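Local coordinates for protein fatty acid amide hydrolase (Candida albicans, PDB 6KVR) that probably hydrolyses monocarboxylic acid amides to the free acid and ammonium, as a member of the amidase signature family, at residues M122-D127 with F197-S202; I153-K158 with L193-Y198. All coordinates share one frame; numbering follows the deposited sequence.

Contact 1: M122-D127 with F197-S202; sequences MELFID and FYVRTS
Phe125 rests one face of its ring on the Tyr198-Val199 peptide, just past the antiparallel pairing of 123-124 with 199-201, where Phe125 caps the start of helix 126-143. Tyr198 O lies beneath the centre of the ring, with Val199 N under the rim of the same face. The same Tyr198 O accepts a hydrogen bond from Phe125 N (2.8 Å). A chi1 of 34°, with CG between the backbone N and the carbonyl carbon, folds the ring back over the neighbouring chain. The aliphatic part of Arg200 closes the ring edge, Arg200 CD lying 3.8 Å from Phe125 CE1.

Beyond the ring, Arg200 runs alongside Glu123, and Arg200 NH1 forms a salt bridge with Glu123 OE2 at 3.0 Å. The bond is bent, 135° at the hydrogen, and meets OE2 from above the carboxylate plane, so the charged groups do not pair flat. NH1 also reaches Ile167 O, while NH2 bonds to Glu159 O. On the other face of the ladder Leu124 CD2 rests against Val199 CB (4.0 Å). In the first turn of the helix, Ile126 CD1 touches the edge of the Tyr198 ring at CD2 (3.8 Å).

The strand pairing carries a classic beta bulge: Met122 and Glu123 both stand opposite Arg200, whose O accepts from Met122 N (2.8 Å) and Glu123 N (3.2 Å). Arg200 N returns a bond to Glu123 O. Past the bulge, the bent selenomethionine side chain of Met122 lies against Ser202, with SE 3.6 Å from Ser202 CA.

Helix 100-118 packs against Ile126 and Tyr198, helix 235-243 against Val199, Thr201 and Ser202, and helix 185-192 against Phe197. Within the chain, strand 123-124 forms one margin of the mixed sheet, while strand 199-201 joins it to strand 155-158.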
loop_
_atom_site.group_PDB
_atom_site.type_symbol
_atom_site.label_atom_id
_atom_site.label_comp_id
_atom_site.label_asym_id
_atom_site.label_seq_id
_atom_site.Cartn_x
_atom_site.Cartn_y
_atom_site.Cartn_z
HETATM N N MSE A 122 -3.550 -32.394 -1.257
HETATM C CA MSE A 122 -4.826 -32.407 -1.993
HETATM C C MSE A 122 -4.649 -32.913 -3.419
HETATM O O MSE A 122 -5.597 -33.405 -4.038
HETATM C CB MSE A 122 -5.476 -31.015 -2.060
HETATM C CG MSE A 122 -5.504 -30.249 -0.768
HETATM SE SE MSE A 122 -7.130 -29.131 -0.539
HETATM C CE MSE A 122 -8.323 -30.557 -1.085
ATOM N N GLU A 123 -3.437 -32.743 -3.944
ATOM C CA GLU A 123 -3.091 -33.158 -5.292
ATOM C C GLU A 123 -1.647 -33.624 -5.272
ATOM O O GLU A 123 -0.787 -32.993 -4.651
ATOM C CB GLU A 123 -3.270 -32.022 -6.314
ATOM C CG GLU A 123 -4.684 -31.900 -6.900
ATOM C CD GLU A 123 -4.735 -31.112 -8.222
ATOM O OE1 GLU A 123 -5.776 -31.172 -8.929
ATOM O OE2 GLU A 123 -3.736 -30.425 -8.546
ATOM N N LEU A 124 -1.390 -34.741 -5.938
ATOM C CA LEU A 124 -0.051 -35.292 -6.055
ATOM C C LEU A 124 0.239 -35.503 -7.526
ATOM O O LEU A 124 -0.614 -36.009 -8.256
ATOM C CB LEU A 124 0.060 -36.614 -5.312
ATOM C CG LEU A 124 0.567 -36.591 -3.880
ATOM C CD1 LEU A 124 0.467 -38.009 -3.304
ATOM C CD2 LEU A 124 1.989 -36.101 -3.887
ATOM N N PHE A 125 1.418 -35.086 -7.972
ATOM C CA PHE A 125 1.781 -35.319 -9.365
ATOM C C PHE A 125 3.286 -35.590 -9.414
ATOM O O PHE A 125 4.076 -34.817 -9.976
ATOM C CB PHE A 125 1.362 -34.181 -10.304
ATOM C CG PHE A 125 1.425 -32.793 -9.710
ATOM C CD1 PHE A 125 0.396 -32.307 -8.905
ATOM C CD2 PHE A 125 2.476 -31.944 -10.024
ATOM C CE1 PHE A 125 0.437 -30.990 -8.388
ATOM C CE2 PHE A 125 2.534 -30.639 -9.522
ATOM C CZ PHE A 125 1.511 -30.162 -8.697
ATOM N N ILE A 126 3.668 -36.738 -8.829
ATOM C CA ILE A 126 5.081 -37.096 -8.708
ATOM C C ILE A 126 5.694 -37.303 -10.085
ATOM O O ILE A 126 6.848 -36.929 -10.328
ATOM C CB ILE A 126 5.236 -38.351 -7.821
ATOM C CG1 ILE A 126 4.651 -38.113 -6.423
ATOM C CG2 ILE A 126 6.697 -38.775 -7.714
ATOM C CD1 ILE A 126 5.183 -36.874 -5.736
ATOM N N ASP A 127 4.929 -37.899 -11.010
ATOM C CA ASP A 127 5.430 -38.151 -12.360
ATOM C C ASP A 127 5.777 -36.849 -13.082
ATOM O O ASP A 127 6.854 -36.730 -13.687
ATOM C CB ASP A 127 4.397 -38.959 -13.149
ATOM C CG ASP A 127 3.010 -38.315 -13.130
ATOM O OD1 ASP A 127 2.115 -38.774 -13.892
ATOM O OD2 ASP A 127 2.808 -37.355 -12.352
ATOM N N PHE A 197 8.016 -28.747 -8.868
ATOM C CA PHE A 197 6.696 -28.880 -8.250
ATOM C C PHE A 197 6.158 -30.296 -8.391
ATOM O O PHE A 197 6.400 -30.967 -9.396
ATOM C CB PHE A 197 5.683 -27.922 -8.880
ATOM C CG PHE A 197 6.095 -26.480 -8.832
ATOM C CD1 PHE A 197 6.625 -25.927 -7.675
ATOM C CD2 PHE A 197 5.925 -25.665 -9.943
ATOM C CE1 PHE A 197 6.981 -24.569 -7.628
ATOM C CE2 PHE A 197 6.274 -24.312 -9.902
ATOM C CZ PHE A 197 6.801 -23.772 -8.756
ATOM N N TYR A 198 5.362 -30.717 -7.401
ATOM C CA TYR A 198 4.887 -32.096 -7.359
ATOM C C TYR A 198 3.711 -32.314 -6.411
ATOM O O TYR A 198 3.007 -33.316 -6.549
ATOM C CB TYR A 198 6.039 -33.042 -6.966
ATOM C CG TYR A 198 6.693 -32.712 -5.639
ATOM C CD1 TYR A 198 7.436 -31.547 -5.475
ATOM C CD2 TYR A 198 6.547 -33.551 -4.546
ATOM C CE1 TYR A 198 8.024 -31.240 -4.261
ATOM C CE2 TYR A 198 7.131 -33.249 -3.329
ATOM C CZ TYR A 198 7.877 -32.103 -3.197
ATOM O OH TYR A 198 8.469 -31.804 -1.994
ATOM N N VAL A 199 3.490 -31.418 -5.443
ATOM C CA VAL A 199 2.419 -31.583 -4.456
ATOM C C VAL A 199 1.763 -30.234 -4.152
ATOM O O VAL A 199 2.440 -29.203 -4.043
ATOM C CB VAL A 199 2.938 -32.233 -3.153
ATOM C CG1 VAL A 199 4.044 -31.399 -2.532
ATOM C CG2 VAL A 199 1.817 -32.418 -2.154
ATOM N N ARG A 200 0.435 -30.245 -4.023
ATOM C CA ARG A 200 -0.337 -29.081 -3.610
ATOM C C ARG A 200 -1.103 -29.472 -2.359
ATOM O O ARG A 200 -1.761 -30.522 -2.335
ATOM C CB ARG A 200 -1.295 -28.602 -4.718
ATOM C CG ARG A 200 -0.554 -28.123 -5.976
ATOM C CD ARG A 200 -1.479 -27.971 -7.172
ATOM N NE ARG A 200 -2.311 -26.786 -7.031
ATOM C CZ ARG A 200 -3.426 -26.574 -7.716
ATOM N NH1 ARG A 200 -3.859 -27.446 -8.606
ATOM N NH2 ARG A 200 -4.103 -25.441 -7.524
ATOM N N THR A 201 -1.011 -28.636 -1.330
ATOM C CA THR A 201 -1.338 -29.016 0.037
ATOM C C THR A 201 -2.701 -28.497 0.467
ATOM O O THR A 201 -3.251 -27.552 -0.109
ATOM C CB THR A 201 -0.269 -28.501 0.997
ATOM O OG1 THR A 201 -0.009 -27.117 0.719
ATOM C CG2 THR A 201 1.020 -29.300 0.824
ATOM N N SER A 202 -3.205 -29.096 1.542
ATOM C CA SER A 202 -4.574 -28.908 1.993
ATOM C C SER A 202 -4.758 -27.585 2.724
ATOM O O SER A 202 -3.803 -26.939 3.173
ATOM C CB SER A 202 -5.016 -30.057 2.900
ATOM O OG SER A 202 -4.189 -30.098 4.058
#

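Contact 2: I153-K158 with L193-Y198; sequences IPISLK and LGAVFY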
loop_
_atom_site.group_PDB
_atom_site.type_symbol
_atom_site.label_atom_id
_atom_site.label_comp_id
_atom_site.label_asym_id
_atom_site.label_seq_id
_atom_site.Cartn_x
_atom_site.Cartn_y
_atom_site.Cartn_z
ATOM N N ILE A 153 15.125 -27.372 -6.670
ATOM C CA ILE A 153 14.694 -27.348 -5.280
ATOM C C ILE A 153 13.189 -27.727 -5.245
ATOM O O ILE A 153 12.386 -26.961 -5.794
ATOM C CB ILE A 153 14.948 -25.985 -4.631
ATOM C CG1 ILE A 153 16.452 -25.753 -4.507
ATOM C CG2 ILE A 153 14.358 -25.919 -3.239
ATOM C CD1 ILE A 153 17.198 -26.924 -3.837
ATOM N N PRO A 154 12.824 -28.849 -4.653
ATOM C CA PRO A 154 11.393 -29.237 -4.597
ATOM C C PRO A 154 10.619 -28.418 -3.575
ATOM O O PRO A 154 10.925 -28.422 -2.377
ATOM C CB PRO A 154 11.441 -30.723 -4.205
ATOM C CG PRO A 154 12.860 -31.151 -4.391
ATOM C CD PRO A 154 13.694 -29.918 -4.147
ATOM N N ILE A 155 9.574 -27.741 -4.049
ATOM C CA ILE A 155 8.831 -26.760 -3.268
ATOM C C ILE A 155 7.363 -27.162 -3.289
ATOM O O ILE A 155 6.825 -27.494 -4.350
ATOM C CB ILE A 155 9.055 -25.338 -3.820
ATOM C CG1 ILE A 155 10.488 -24.890 -3.507
ATOM C CG2 ILE A 155 8.027 -24.339 -3.274
ATOM C CD1 ILE A 155 10.773 -23.436 -3.795
ATOM N N SER A 156 6.737 -27.189 -2.112
ATOM C CA SER A 156 5.319 -27.491 -2.003
ATOM C C SER A 156 4.495 -26.203 -2.039
ATOM O O SER A 156 4.943 -25.143 -1.598
ATOM C CB SER A 156 5.027 -28.263 -0.716
ATOM O OG SER A 156 5.525 -27.560 0.406
ATOM N N LEU A 157 3.274 -26.312 -2.552
ATOM C CA LEU A 157 2.446 -25.164 -2.907
ATOM C C LEU A 157 1.066 -25.308 -2.279
ATOM O O LEU A 157 0.432 -26.365 -2.388
ATOM C CB LEU A 157 2.317 -25.044 -4.423
ATOM C CG LEU A 157 3.602 -24.815 -5.218
ATOM C CD1 LEU A 157 3.332 -25.056 -6.668
ATOM C CD2 LEU A 157 4.160 -23.408 -4.986
ATOM N N LYS A 158 0.611 -24.254 -1.603
ATOM C CA LYS A 158 -0.759 -24.236 -1.104
ATOM C C LYS A 158 -1.717 -24.325 -2.288
ATOM O O LYS A 158 -1.492 -23.694 -3.324
ATOM C CB LYS A 158 -0.998 -22.965 -0.287
ATOM C CG LYS A 158 -2.260 -22.938 0.557
ATOM C CD LYS A 158 -2.361 -21.609 1.309
ATOM C CE LYS A 158 -3.704 -21.478 2.036
ATOM N NZ LYS A 158 -3.676 -20.444 3.127
ATOM N N LEU A 193 12.724 -19.379 -11.512
ATOM C CA LEU A 193 13.921 -19.479 -10.687
ATOM C C LEU A 193 14.470 -20.909 -10.598
ATOM O O LEU A 193 15.574 -21.105 -10.064
ATOM C CB LEU A 193 13.624 -18.943 -9.285
ATOM C CG LEU A 193 13.305 -17.441 -9.187
ATOM C CD1 LEU A 193 12.764 -17.086 -7.805
ATOM C CD2 LEU A 193 14.541 -16.606 -9.488
ATOM N N GLY A 194 13.732 -21.904 -11.088
ATOM C CA GLY A 194 14.225 -23.261 -11.166
ATOM C C GLY A 194 13.553 -24.273 -10.266
ATOM O O GLY A 194 13.963 -25.442 -10.282
ATOM N N ALA A 195 12.526 -23.896 -9.504
ATOM C CA ALA A 195 11.965 -24.823 -8.527
ATOM C C ALA A 195 11.247 -25.981 -9.219
ATOM O O ALA A 195 10.873 -25.904 -10.388
ATOM C CB ALA A 195 11.007 -24.098 -7.587
ATOM N N VAL A 196 11.056 -27.069 -8.475
ATOM C CA VAL A 196 10.403 -28.273 -8.980
ATOM C C VAL A 196 9.131 -28.495 -8.174
ATOM O O VAL A 196 9.164 -28.452 -6.937
ATOM C CB VAL A 196 11.325 -29.509 -8.887
ATOM C CG1 VAL A 196 10.592 -30.754 -9.358
ATOM C CG2 VAL A 196 12.621 -29.300 -9.693
ATOM N N PHE A 197 8.016 -28.747 -8.868
ATOM C CA PHE A 197 6.696 -28.880 -8.250
ATOM C C PHE A 197 6.158 -30.296 -8.391
ATOM O O PHE A 197 6.400 -30.967 -9.396
ATOM C CB PHE A 197 5.683 -27.922 -8.880
ATOM C CG PHE A 197 6.095 -26.480 -8.832
ATOM C CD1 PHE A 197 6.625 -25.927 -7.675
ATOM C CD2 PHE A 197 5.925 -25.665 -9.943
ATOM C CE1 PHE A 197 6.981 -24.569 -7.628
ATOM C CE2 PHE A 197 6.274 -24.312 -9.902
ATOM C CZ PHE A 197 6.801 -23.772 -8.756
ATOM N N TYR A 198 5.362 -30.717 -7.401
ATOM C CA TYR A 198 4.887 -32.096 -7.359
ATOM C C TYR A 198 3.711 -32.314 -6.411
ATOM O O TYR A 198 3.007 -33.316 -6.549
ATOM C CB TYR A 198 6.039 -33.042 -6.966
ATOM C CG TYR A 198 6.693 -32.712 -5.639
ATOM C CD1 TYR A 198 7.436 -31.547 -5.475
ATOM C CD2 TYR A 198 6.547 -33.551 -4.546
ATOM C CE1 TYR A 198 8.024 -31.240 -4.261
ATOM C CE2 TYR A 198 7.131 -33.249 -3.329
ATOM C CZ TYR A 198 7.877 -32.103 -3.197
ATOM O OH TYR A 198 8.469 -31.804 -1.994
HETATM O O HOH W 1 4.673 -28.654 -5.491
#
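Two backbone hydrogen bonds bracket Pro154: Val196 N gives to Ile153 O, and Ile155 N to Val196 O, both at 3.0 Å. The first donor stands 48° out of the carbonyl plane of Ile153, whereas the second lies nearly in line with the C=O of Val196, at 167°. Between them Pro154 CA adds a CA-H...O contact to Val196 O (3.3 Å). Further on, a water takes over: it donates to Ile155 O (2.7 Å) and accepts from Tyr198 N (2.9 Å), bridging backbones that have begun to diverge.

The apolar contacts flank this line. Leu157 CD1 sits over one face of the Phe197 ring in a CH-pi contact, 3.8 Å from the centroid. Ile155 CD1 meets Ala195 CB (3.9 Å), while Pro154 CB approaches Tyr198 CE1 at 3.5 Å. A polar atom, Ile155 O, lies at the edge of the Phe197 ring, near its plane.

The contact joins the loop after helix 185-192 to residues 153-157, which lead to Lys158, a predicted member of the charge relay system. All touching residues are buried: within this apolar setting main-chain bonds and one water satisfy the backbone polar atoms and set the pairing, while Leu157, Phe197, Ile155 and Ala195 pack beside it.

Contacts 1 and 2 lie with their centres 10 Å apart at one end of the same mixed sheet, where strand 199-201 runs between strands 123-124 and 155-158. Along the chain, 122-127 comes first, helix 126-143 leads on toward 153-158, and helix 185-192 precedes 193-198, which overlaps 197-202 at Phe197 and Tyr198. A probable hydrogen bond from Thr201 N to Leu157 O (2.9 Å) stitches the two contacts directly. The principle is that of one continuous run, 193-202, which pairs first as a loop with 153-155 and then, as strand 199-201, ties the sheet's margin to the strand bearing Lys158, predicted to belong to the charge relay system of this amidase.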